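Local coordinates for vacuolar-sorting protein BRO1 (Saccharomyces cerevisiae, PDB 1ZB1) that helps sort cargo proteins into the intralumenal vesicles of multivesicular bodies and recruits the DOA4 deubiquitinase to endosomes, at residues P8-L13 against H187-E192; T209-L214 against A260-L265; D281-Q286 against E308-K313. All blocks are in the same frame, centred on the assembly; numbering follows the deposited sequence.

The three contacts belong to one Bro1 domain, the N-terminal part of a longer protein, and run outward from its middle. Contact 1, where the N-terminal segment 8-13 meets helix 176-198, lies about 7 Å from the chain centre; contacts 2 and 3 lie about 26 and 31 Å from it, both on the same side of that centre. Helices 176-198 and 208-230, consecutive in the chain, join contacts 1 and 2, whose centres are 21 Å apart and which touch where Gln191 NE2 approaches Leu214 O at 3.1 Å. Contacts 2 and 3 are closer, with centres 13 Å apart, and Tyr261 CD1 packs 3.3 Å from Leu310 CD2.

Contact 1 of 3, residues P8-L13 against H187-E192; sequences PYLFDL and HAEAQE
The irregular N-terminal segment of the Bro1 domain, which precedes helix 23-34, is bound here to helix 176-198 by a buried carboxylate. Phe11 N donates to Glu189 OE2 over 3.0 Å, almost perfectly straight at 177°. The N-H group meets OE2 on its syn side, 15° out of the carboxylate plane. A water whose oxygen lies 2.7 Å from Glu189 OE1 donates to that atom and also to Phe11 O. Both polar atoms of the Phe11 backbone are therefore held by one carboxylate, directly at the nitrogen and through water at the oxygen, an arrangement that should restrict rotation of the Glu189 end group. A chain extended beyond CG carries the carboxylate from the helix across to the segment. Leu10 adds apolar cover, its CD2 lying 3.8 Å from Glu189 CD. The Phe11 ring plane is turned 52° from the carboxylate, and Phe11 CG lies 3.8 Å from Glu189 OE2, which approaches the ring obliquely; the ring also stacks with Trp244. A second water accepts from Tyr9 N at 2.7 Å and donates to Glu192 OE2, while Lys251 forms a salt bridge with Glu192 and a hydrogen bond with Tyr9 O. The contact thus fastens the irregular N-terminal segment to the middle of the mainly helical Bro1 domain, between helix 176-198 and helix 242-269, which carries Trp244 and Lys251.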
loop_
_atom_site.group_PDB
_atom_site.type_symbol
_atom_site.label_atom_id
_atom_site.label_comp_id
_atom_site.label_asym_id
_atom_site.label_seq_id
_atom_site.Cartn_x
_atom_site.Cartn_y
_atom_site.Cartn_z
ATOM N N PRO A 8 3.636 15.495 0.839
ATOM C CA PRO A 8 3.132 14.145 1.104
ATOM C C PRO A 8 3.994 13.360 2.086
ATOM O O PRO A 8 5.219 13.373 1.999
ATOM C CB PRO A 8 3.122 13.510 -0.282
ATOM C CG PRO A 8 4.319 14.129 -0.920
ATOM C CD PRO A 8 4.186 15.587 -0.526
ATOM N N TYR A 9 3.337 12.676 3.015
ATOM C CA TYR A 9 4.019 11.865 4.014
ATOM C C TYR A 9 3.681 10.394 3.743
ATOM O O TYR A 9 2.560 9.958 4.010
ATOM C CB TYR A 9 3.533 12.248 5.412
ATOM C CG TYR A 9 4.276 11.559 6.531
ATOM C CD1 TYR A 9 5.352 12.181 7.159
ATOM C CD2 TYR A 9 3.910 10.281 6.955
ATOM C CE1 TYR A 9 6.051 11.547 8.189
ATOM C CE2 TYR A 9 4.602 9.638 7.985
ATOM C CZ TYR A 9 5.669 10.280 8.596
ATOM O OH TYR A 9 6.350 9.666 9.617
ATOM N N LEU A 10 4.640 9.641 3.219
ATOM C CA LEU A 10 4.422 8.228 2.909
ATOM C C LEU A 10 5.144 7.293 3.880
ATOM O O LEU A 10 6.317 7.505 4.203
ATOM C CB LEU A 10 4.887 7.930 1.478
ATOM C CG LEU A 10 4.206 8.753 0.377
ATOM C CD1 LEU A 10 4.790 8.377 -0.977
ATOM C CD2 LEU A 10 2.707 8.511 0.402
ATOM N N PHE A 11 4.440 6.264 4.345
ATOM C CA PHE A 11 5.020 5.293 5.268
ATOM C C PHE A 11 6.073 4.463 4.543
ATOM O O PHE A 11 5.886 4.079 3.388
ATOM C CB PHE A 11 3.941 4.359 5.837
ATOM C CG PHE A 11 2.966 5.035 6.767
ATOM C CD1 PHE A 11 3.285 6.241 7.388
ATOM C CD2 PHE A 11 1.733 4.444 7.043
ATOM C CE1 PHE A 11 2.391 6.854 8.273
ATOM C CE2 PHE A 11 0.830 5.045 7.926
ATOM C CZ PHE A 11 1.163 6.256 8.542
ATOM N N ASP A 12 7.176 4.185 5.225
ATOM C CA ASP A 12 8.257 3.402 4.631
ATOM C C ASP A 12 8.094 1.932 5.020
ATOM O O ASP A 12 8.361 1.553 6.165
ATOM C CB ASP A 12 9.605 3.930 5.123
ATOM C CG ASP A 12 10.743 3.567 4.197
ATOM O OD1 ASP A 12 10.766 4.082 3.055
ATOM O OD2 ASP A 12 11.613 2.764 4.605
ATOM N N LEU A 13 7.646 1.110 4.075
ATOM C CA LEU A 13 7.450 -0.315 4.342
ATOM C C LEU A 13 8.777 -1.082 4.263
ATOM O O LEU A 13 9.725 -0.646 3.602
ATOM C CB LEU A 13 6.421 -0.901 3.363
ATOM C CG LEU A 13 5.039 -0.224 3.381
ATOM C CD1 LEU A 13 4.079 -0.974 2.473
ATOM C CD2 LEU A 13 4.488 -0.197 4.796
ATOM N N HIS A 187 -4.094 1.990 -0.236
ATOM C CA HIS A 187 -5.285 2.564 -0.852
ATOM C C HIS A 187 -5.487 3.991 -0.320
ATOM O O HIS A 187 -5.708 4.935 -1.092
ATOM C CB HIS A 187 -6.513 1.703 -0.530
ATOM C CG HIS A 187 -7.758 2.127 -1.247
ATOM N ND1 HIS A 187 -8.972 1.499 -1.063
ATOM C CD2 HIS A 187 -7.978 3.119 -2.143
ATOM C CE1 HIS A 187 -9.887 2.087 -1.813
ATOM N NE2 HIS A 187 -9.311 3.073 -2.478
ATOM N N ALA A 188 -5.398 4.148 0.996
ATOM C CA ALA A 188 -5.568 5.460 1.610
ATOM C C ALA A 188 -4.558 6.471 1.068
ATOM O O ALA A 188 -4.925 7.600 0.746
ATOM C CB ALA A 188 -5.440 5.357 3.137
ATOM N N GLU A 189 -3.292 6.064 0.965
ATOM C CA GLU A 189 -2.247 6.960 0.470
ATOM C C GLU A 189 -2.448 7.319 -0.998
ATOM O O GLU A 189 -2.192 8.457 -1.404
ATOM C CB GLU A 189 -0.856 6.349 0.674
ATOM C CG GLU A 189 -0.467 6.168 2.140
ATOM C CD GLU A 189 0.962 5.695 2.323
ATOM O OE1 GLU A 189 1.483 5.008 1.419
ATOM O OE2 GLU A 189 1.565 5.996 3.378
ATOM N N ALA A 190 -2.901 6.357 -1.798
ATOM C CA ALA A 190 -3.143 6.623 -3.212
ATOM C C ALA A 190 -4.226 7.706 -3.346
ATOM O O ALA A 190 -4.063 8.668 -4.101
ATOM C CB ALA A 190 -3.578 5.342 -3.926
ATOM N N GLN A 191 -5.321 7.541 -2.609
ATOM C CA GLN A 191 -6.432 8.502 -2.618
ATOM C C GLN A 191 -5.922 9.866 -2.148
ATOM O O GLN A 191 -6.226 10.899 -2.746
ATOM C CB GLN A 191 -7.555 8.019 -1.687
ATOM C CG GLN A 191 -8.766 8.967 -1.542
ATOM C CD GLN A 191 -9.598 9.074 -2.815
ATOM O OE1 GLN A 191 -9.586 8.173 -3.650
ATOM N NE2 GLN A 191 -10.341 10.174 -2.956
ATOM N N GLU A 192 -5.139 9.860 -1.074
ATOM C CA GLU A 192 -4.583 11.094 -0.530
ATOM C C GLU A 192 -3.755 11.846 -1.577
ATOM O O GLU A 192 -3.893 13.065 -1.728
ATOM C CB GLU A 192 -3.728 10.781 0.702
ATOM C CG GLU A 192 -2.899 11.949 1.201
ATOM C CD GLU A 192 -2.149 11.626 2.483
ATOM O OE1 GLU A 192 -1.733 10.462 2.666
ATOM O OE2 GLU A 192 -1.959 12.547 3.301
HETATM O O HOH W 1 0.724 13.192 3.550
HETATM O O HOH W 2 3.986 4.077 1.479
#

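Contact 2 of 3, residues T209-L214 against A260-L265; sequences TLISKL and AYYHGL
Ile211 and Tyr262 make the aromatic part of this contact between helices 208-230 and 242-269. The CG2 methyl of Ile211 sits over one face of the tyrosine ring, 3.5 Å from its centroid and 19° off the ring normal, a CH-pi contact. Its nearest ring atom is CD2 of Tyr262, at 3.4 Å. The two branches of the isoleucine divide the work: CG2, opposite the backbone nitrogen across the CA-CB bond, meets the ring, whereas CG1 lies beside that nitrogen and leads away from the partner helix. On the other face of the ring, Tyr261 CD2 lies 3.7 Å above the plane, toward the rim, so the tyrosine is flanked by an aliphatic and an aromatic group.

Close backbone packing is the work of Ser212. Its CB reaches Tyr262 CB at 3.9 Å, and the CA atoms of this pair are the nearest across the segments, only 5.1 Å apart. The short serine side chain permits this closeness, and the local axes approach to 7.8 Å.

The polar contribution is modest. Ser212 OG has its hydrogen-bond partner just beyond the segments, so its 3.5 Å approach to His263 CB is packing. Ser259 OG, just before 260-265, is hydrogen-bonded to Ser212 O, linking the two helices directly. The His263 ring meets Phe279 edge-to-face.

With local directions 157° apart, these are antiparallel neighbours, consecutive in the chain, forming a helical hairpin, consistent with a TPR-like, all-helical part of the Bro1 domain.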
loop_
_atom_site.group_PDB
_atom_site.type_symbol
_atom_site.label_atom_id
_atom_site.label_comp_id
_atom_site.label_asym_id
_atom_site.label_seq_id
_atom_site.Cartn_x
_atom_site.Cartn_y
_atom_site.Cartn_z
ATOM N N THR A 209 -16.861 21.354 -4.534
ATOM C CA THR A 209 -17.624 20.134 -4.335
ATOM C C THR A 209 -16.776 18.869 -4.553
ATOM O O THR A 209 -16.840 17.926 -3.763
ATOM C CB THR A 209 -18.851 20.116 -5.277
ATOM O OG1 THR A 209 -19.579 18.895 -5.101
ATOM C CG2 THR A 209 -18.411 20.250 -6.729
ATOM N N LEU A 210 -15.972 18.863 -5.612
ATOM C CA LEU A 210 -15.127 17.712 -5.933
ATOM C C LEU A 210 -14.112 17.435 -4.821
ATOM O O LEU A 210 -14.054 16.326 -4.278
ATOM C CB LEU A 210 -14.371 17.964 -7.241
ATOM C CG LEU A 210 -14.059 16.805 -8.202
ATOM C CD1 LEU A 210 -12.822 17.173 -9.006
ATOM C CD2 LEU A 210 -13.831 15.508 -7.459
ATOM N N ILE A 211 -13.308 18.443 -4.497
ATOM C CA ILE A 211 -12.292 18.315 -3.457
ATOM C C ILE A 211 -12.920 17.799 -2.167
ATOM O O ILE A 211 -12.377 16.905 -1.520
ATOM C CB ILE A 211 -11.584 19.671 -3.197
ATOM C CG1 ILE A 211 -10.678 20.026 -4.381
ATOM C CG2 ILE A 211 -10.725 19.594 -1.939
ATOM C CD1 ILE A 211 -11.394 20.179 -5.686
ATOM N N SER A 212 -14.076 18.352 -1.812
ATOM C CA SER A 212 -14.782 17.942 -0.604
ATOM C C SER A 212 -15.096 16.442 -0.586
ATOM O O SER A 212 -14.843 15.756 0.409
ATOM C CB SER A 212 -16.084 18.734 -0.467
ATOM O OG SER A 212 -16.816 18.297 0.660
ATOM N N LYS A 213 -15.649 15.941 -1.687
ATOM C CA LYS A 213 -16.006 14.526 -1.792
ATOM C C LYS A 213 -14.776 13.620 -1.747
ATOM O O LYS A 213 -14.786 12.589 -1.076
ATOM C CB LYS A 213 -16.785 14.280 -3.091
ATOM C CG LYS A 213 -17.968 15.221 -3.260
ATOM C CD LYS A 213 -18.683 15.043 -4.592
ATOM C CE LYS A 213 -19.601 13.837 -4.577
ATOM N NZ LYS A 213 -20.523 13.861 -5.746
ATOM N N LEU A 214 -13.726 14.006 -2.467
ATOM C CA LEU A 214 -12.491 13.228 -2.503
ATOM C C LEU A 214 -11.810 13.227 -1.139
ATOM O O LEU A 214 -11.206 12.230 -0.738
ATOM C CB LEU A 214 -11.535 13.801 -3.553
ATOM C CG LEU A 214 -11.983 13.653 -5.011
ATOM C CD1 LEU A 214 -11.083 14.469 -5.912
ATOM C CD2 LEU A 214 -11.964 12.183 -5.398
ATOM N N ALA A 260 -15.085 19.261 5.131
ATOM C CA ALA A 260 -16.099 20.185 5.628
ATOM C C ALA A 260 -15.808 21.602 5.144
ATOM O O ALA A 260 -16.718 22.338 4.769
ATOM C CB ALA A 260 -16.138 20.147 7.152
ATOM N N TYR A 261 -14.535 21.979 5.161
ATOM C CA TYR A 261 -14.120 23.300 4.712
ATOM C C TYR A 261 -14.560 23.550 3.271
ATOM O O TYR A 261 -15.245 24.534 2.979
ATOM C CB TYR A 261 -12.598 23.433 4.823
ATOM C CG TYR A 261 -12.002 24.639 4.113
ATOM C CD1 TYR A 261 -12.406 25.939 4.429
ATOM C CD2 TYR A 261 -11.021 24.478 3.139
ATOM C CE1 TYR A 261 -11.843 27.042 3.792
ATOM C CE2 TYR A 261 -10.453 25.569 2.498
ATOM C CZ TYR A 261 -10.867 26.849 2.828
ATOM O OH TYR A 261 -10.302 27.927 2.193
ATOM N N TYR A 262 -14.179 22.653 2.367
ATOM C CA TYR A 262 -14.539 22.831 0.968
ATOM C C TYR A 262 -16.043 22.783 0.718
ATOM O O TYR A 262 -16.543 23.497 -0.147
ATOM C CB TYR A 262 -13.789 21.822 0.100
ATOM C CG TYR A 262 -12.382 22.285 -0.190
ATOM C CD1 TYR A 262 -12.140 23.273 -1.143
ATOM C CD2 TYR A 262 -11.298 21.790 0.536
ATOM C CE1 TYR A 262 -10.858 23.758 -1.366
ATOM C CE2 TYR A 262 -10.015 22.269 0.324
ATOM C CZ TYR A 262 -9.801 23.253 -0.627
ATOM O OH TYR A 262 -8.535 23.735 -0.837
ATOM N N HIS A 263 -16.767 21.968 1.476
ATOM C CA HIS A 263 -18.212 21.907 1.301
ATOM C C HIS A 263 -18.794 23.250 1.746
ATOM O O HIS A 263 -19.823 23.701 1.233
ATOM C CB HIS A 263 -18.814 20.768 2.128
ATOM C CG HIS A 263 -20.301 20.653 1.999
ATOM N ND1 HIS A 263 -21.171 21.093 2.973
ATOM C CD2 HIS A 263 -21.074 20.170 0.997
ATOM C CE1 HIS A 263 -22.414 20.887 2.577
ATOM N NE2 HIS A 263 -22.383 20.328 1.380
ATOM N N GLY A 264 -18.118 23.886 2.699
ATOM C CA GLY A 264 -18.561 25.177 3.193
ATOM C C GLY A 264 -18.357 26.242 2.133
ATOM O O GLY A 264 -19.228 27.084 1.921
ATOM N N LEU A 265 -17.206 26.210 1.466
ATOM C CA LEU A 265 -16.915 27.175 0.414
ATOM C C LEU A 265 -17.946 27.034 -0.705
ATOM O O LEU A 265 -18.241 27.992 -1.420
ATOM C CB LEU A 265 -15.508 26.959 -0.146
ATOM C CG LEU A 265 -14.341 27.264 0.799
ATOM C CD1 LEU A 265 -13.029 27.065 0.065
ATOM C CD2 LEU A 265 -14.446 28.697 1.310
#

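Contact 3 of 3, residues D281-Q286 against E308-K313; sequences DFSMQQ and ETLEKK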
loop_
_atom_site.group_PDB
_atom_site.type_symbol
_atom_site.label_atom_id
_atom_site.label_comp_id
_atom_site.label_asym_id
_atom_site.label_seq_id
_atom_site.Cartn_x
_atom_site.Cartn_y
_atom_site.Cartn_z
ATOM N N ASP A 281 -17.717 25.595 11.072
ATOM C CA ASP A 281 -17.689 25.355 12.507
ATOM C C ASP A 281 -17.200 23.920 12.701
ATOM O O ASP A 281 -16.256 23.667 13.450
ATOM C CB ASP A 281 -19.103 25.511 13.076
ATOM C CG ASP A 281 -19.113 25.760 14.568
ATOM O OD1 ASP A 281 -18.641 24.889 15.331
ATOM O OD2 ASP A 281 -19.602 26.834 14.980
ATOM N N PHE A 282 -17.848 22.988 12.003
ATOM C CA PHE A 282 -17.497 21.575 12.076
ATOM C C PHE A 282 -16.060 21.340 11.628
ATOM O O PHE A 282 -15.334 20.546 12.232
ATOM C CB PHE A 282 -18.443 20.748 11.203
ATOM C CG PHE A 282 -18.124 19.281 11.187
ATOM C CD1 PHE A 282 -18.288 18.506 12.332
ATOM C CD2 PHE A 282 -17.656 18.671 10.026
ATOM C CE1 PHE A 282 -17.992 17.143 12.323
ATOM C CE2 PHE A 282 -17.357 17.309 10.005
ATOM C CZ PHE A 282 -17.525 16.544 11.156
ATOM N N SER A 283 -15.655 22.031 10.569
ATOM C CA SER A 283 -14.304 21.904 10.043
ATOM C C SER A 283 -13.267 22.247 11.111
ATOM O O SER A 283 -12.295 21.516 11.305
ATOM C CB SER A 283 -14.119 22.827 8.839
ATOM O OG SER A 283 -12.818 22.696 8.290
ATOM N N MET A 284 -13.479 23.365 11.800
ATOM C CA MET A 284 -12.570 23.807 12.851
ATOM C C MET A 284 -12.463 22.757 13.953
ATOM O O MET A 284 -11.378 22.502 14.466
ATOM C CB MET A 284 -13.050 25.133 13.455
ATOM C CG MET A 284 -12.129 25.693 14.538
ATOM S SD MET A 284 -10.510 26.198 13.908
ATOM C CE MET A 284 -9.526 24.788 14.269
ATOM N N GLN A 285 -13.596 22.165 14.316
ATOM C CA GLN A 285 -13.634 21.131 15.345
ATOM C C GLN A 285 -12.684 19.991 14.973
ATOM O O GLN A 285 -11.807 19.616 15.748
ATOM C CB GLN A 285 -15.056 20.577 15.487
ATOM C CG GLN A 285 -16.072 21.558 16.062
ATOM C CD GLN A 285 -17.493 21.013 16.020
ATOM O OE1 GLN A 285 -17.750 19.882 16.433
ATOM N NE2 GLN A 285 -18.426 21.822 15.521
ATOM N N GLN A 286 -12.874 19.451 13.772
ATOM C CA GLN A 286 -12.053 18.356 13.280
ATOM C C GLN A 286 -10.574 18.709 13.211
ATOM O O GLN A 286 -9.724 17.897 13.573
ATOM C CB GLN A 286 -12.555 17.911 11.908
ATOM C CG GLN A 286 -13.870 17.160 11.971
ATOM C CD GLN A 286 -13.781 15.931 12.858
ATOM O OE1 GLN A 286 -12.886 15.097 12.696
ATOM N NE2 GLN A 286 -14.711 15.808 13.796
ATOM N N GLU A 308 -5.777 29.550 10.564
ATOM C CA GLU A 308 -6.008 30.960 10.275
ATOM C C GLU A 308 -6.942 31.126 9.085
ATOM O O GLU A 308 -7.819 31.990 9.087
ATOM C CB GLU A 308 -4.685 31.672 9.983
ATOM C CG GLU A 308 -3.813 31.880 11.204
ATOM C CD GLU A 308 -2.603 32.745 10.909
ATOM O OE1 GLU A 308 -2.792 33.877 10.407
ATOM O OE2 GLU A 308 -1.468 32.296 11.179
ATOM N N THR A 309 -6.745 30.299 8.065
ATOM C CA THR A 309 -7.576 30.353 6.871
ATOM C C THR A 309 -9.043 30.117 7.228
ATOM O O THR A 309 -9.927 30.803 6.713
ATOM C CB THR A 309 -7.124 29.304 5.836
ATOM O OG1 THR A 309 -5.797 29.614 5.397
ATOM C CG2 THR A 309 -8.061 29.297 4.636
ATOM N N LEU A 310 -9.298 29.159 8.116
ATOM C CA LEU A 310 -10.661 28.854 8.534
ATOM C C LEU A 310 -11.281 29.993 9.325
ATOM O O LEU A 310 -12.385 30.438 9.021
ATOM C CB LEU A 310 -10.705 27.587 9.392
ATOM C CG LEU A 310 -10.489 26.238 8.710
ATOM C CD1 LEU A 310 -10.657 25.122 9.731
ATOM C CD2 LEU A 310 -11.488 26.067 7.581
ATOM N N GLU A 311 -10.575 30.453 10.352
ATOM C CA GLU A 311 -11.077 31.536 11.185
ATOM C C GLU A 311 -11.353 32.772 10.343
ATOM O O GLU A 311 -12.385 33.422 10.495
ATOM C CB GLU A 311 -10.074 31.863 12.296
ATOM C CG GLU A 311 -10.002 30.790 13.375
ATOM C CD GLU A 311 -9.032 31.131 14.495
ATOM O OE1 GLU A 311 -8.994 30.372 15.487
ATOM O OE2 GLU A 311 -8.312 32.148 14.381
ATOM N N LYS A 312 -10.423 33.082 9.449
ATOM C CA LYS A 312 -10.551 34.232 8.571
ATOM C C LYS A 312 -11.867 34.151 7.793
ATOM O O LYS A 312 -12.650 35.103 7.773
ATOM C CB LYS A 312 -9.361 34.264 7.612
ATOM C CG LYS A 312 -9.023 35.640 7.066
ATOM C CD LYS A 312 -7.562 35.695 6.638
ATOM C CE LYS A 312 -6.640 35.354 7.810
ATOM N NZ LYS A 312 -5.191 35.414 7.459
ATOM N N LYS A 313 -12.113 33.004 7.169
ATOM C CA LYS A 313 -13.333 32.801 6.397
ATOM C C LYS A 313 -14.543 32.791 7.323
ATOM O O LYS A 313 -15.593 33.344 7.002
ATOM C CB LYS A 313 -13.263 31.474 5.639
ATOM C CG LYS A 313 -14.185 31.408 4.439
ATOM C CD LYS A 313 -13.743 32.418 3.386
ATOM C CE LYS A 313 -14.695 32.444 2.213
ATOM N NZ LYS A 313 -16.060 32.787 2.677
#
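Leu310 of helix 303-322 turns its CB toward helix 275-290, and its two methyls make most of the contact. Both straddle the hydroxyl of Ser283: OG is 3.6 Å from Leu310 CD1 and 3.7 Å from CD2, so the oxygen faces the fork nearly evenly. The leucine CG stands beside its own backbone nitrogen, with the carbonyl carbon opposite (chi1 -72°), and the chain continues extended to CD1, which takes this methyl onto the facing helix. There CD1 also touches the backbone of Met284, 3.9 Å from CA.

Ser283 likewise turns its CB toward the partner segment. Its hydroxyl is satisfied by a hydrogen bond with Ser257 O on helix 242-269, so its meeting with Leu310 is packing alone. Three successive helices, 242-269, 275-290 and 303-322, thus converge at this serine, in the layered helical part of the Bro1 domain, whose family is grouped with TPR-like folds, consistent with this stacking of successive helices. Tyr261, from the first of these helices, lies against both Ser283 and Leu310 and fills out the apolar surroundings.

The CB of Met284 is directed neither toward nor away from the partner segment. Its chain starts away from the nitrogen (chi1 -178°), and the bend at chi2 (66°) brings SD to 4.3 Å from Leu310 CD1, a looser approach than that of the serine. Leu310 also rests on Leu280 and Leu287, one on the turn before Ser283 and Met284 and the other on the turn after.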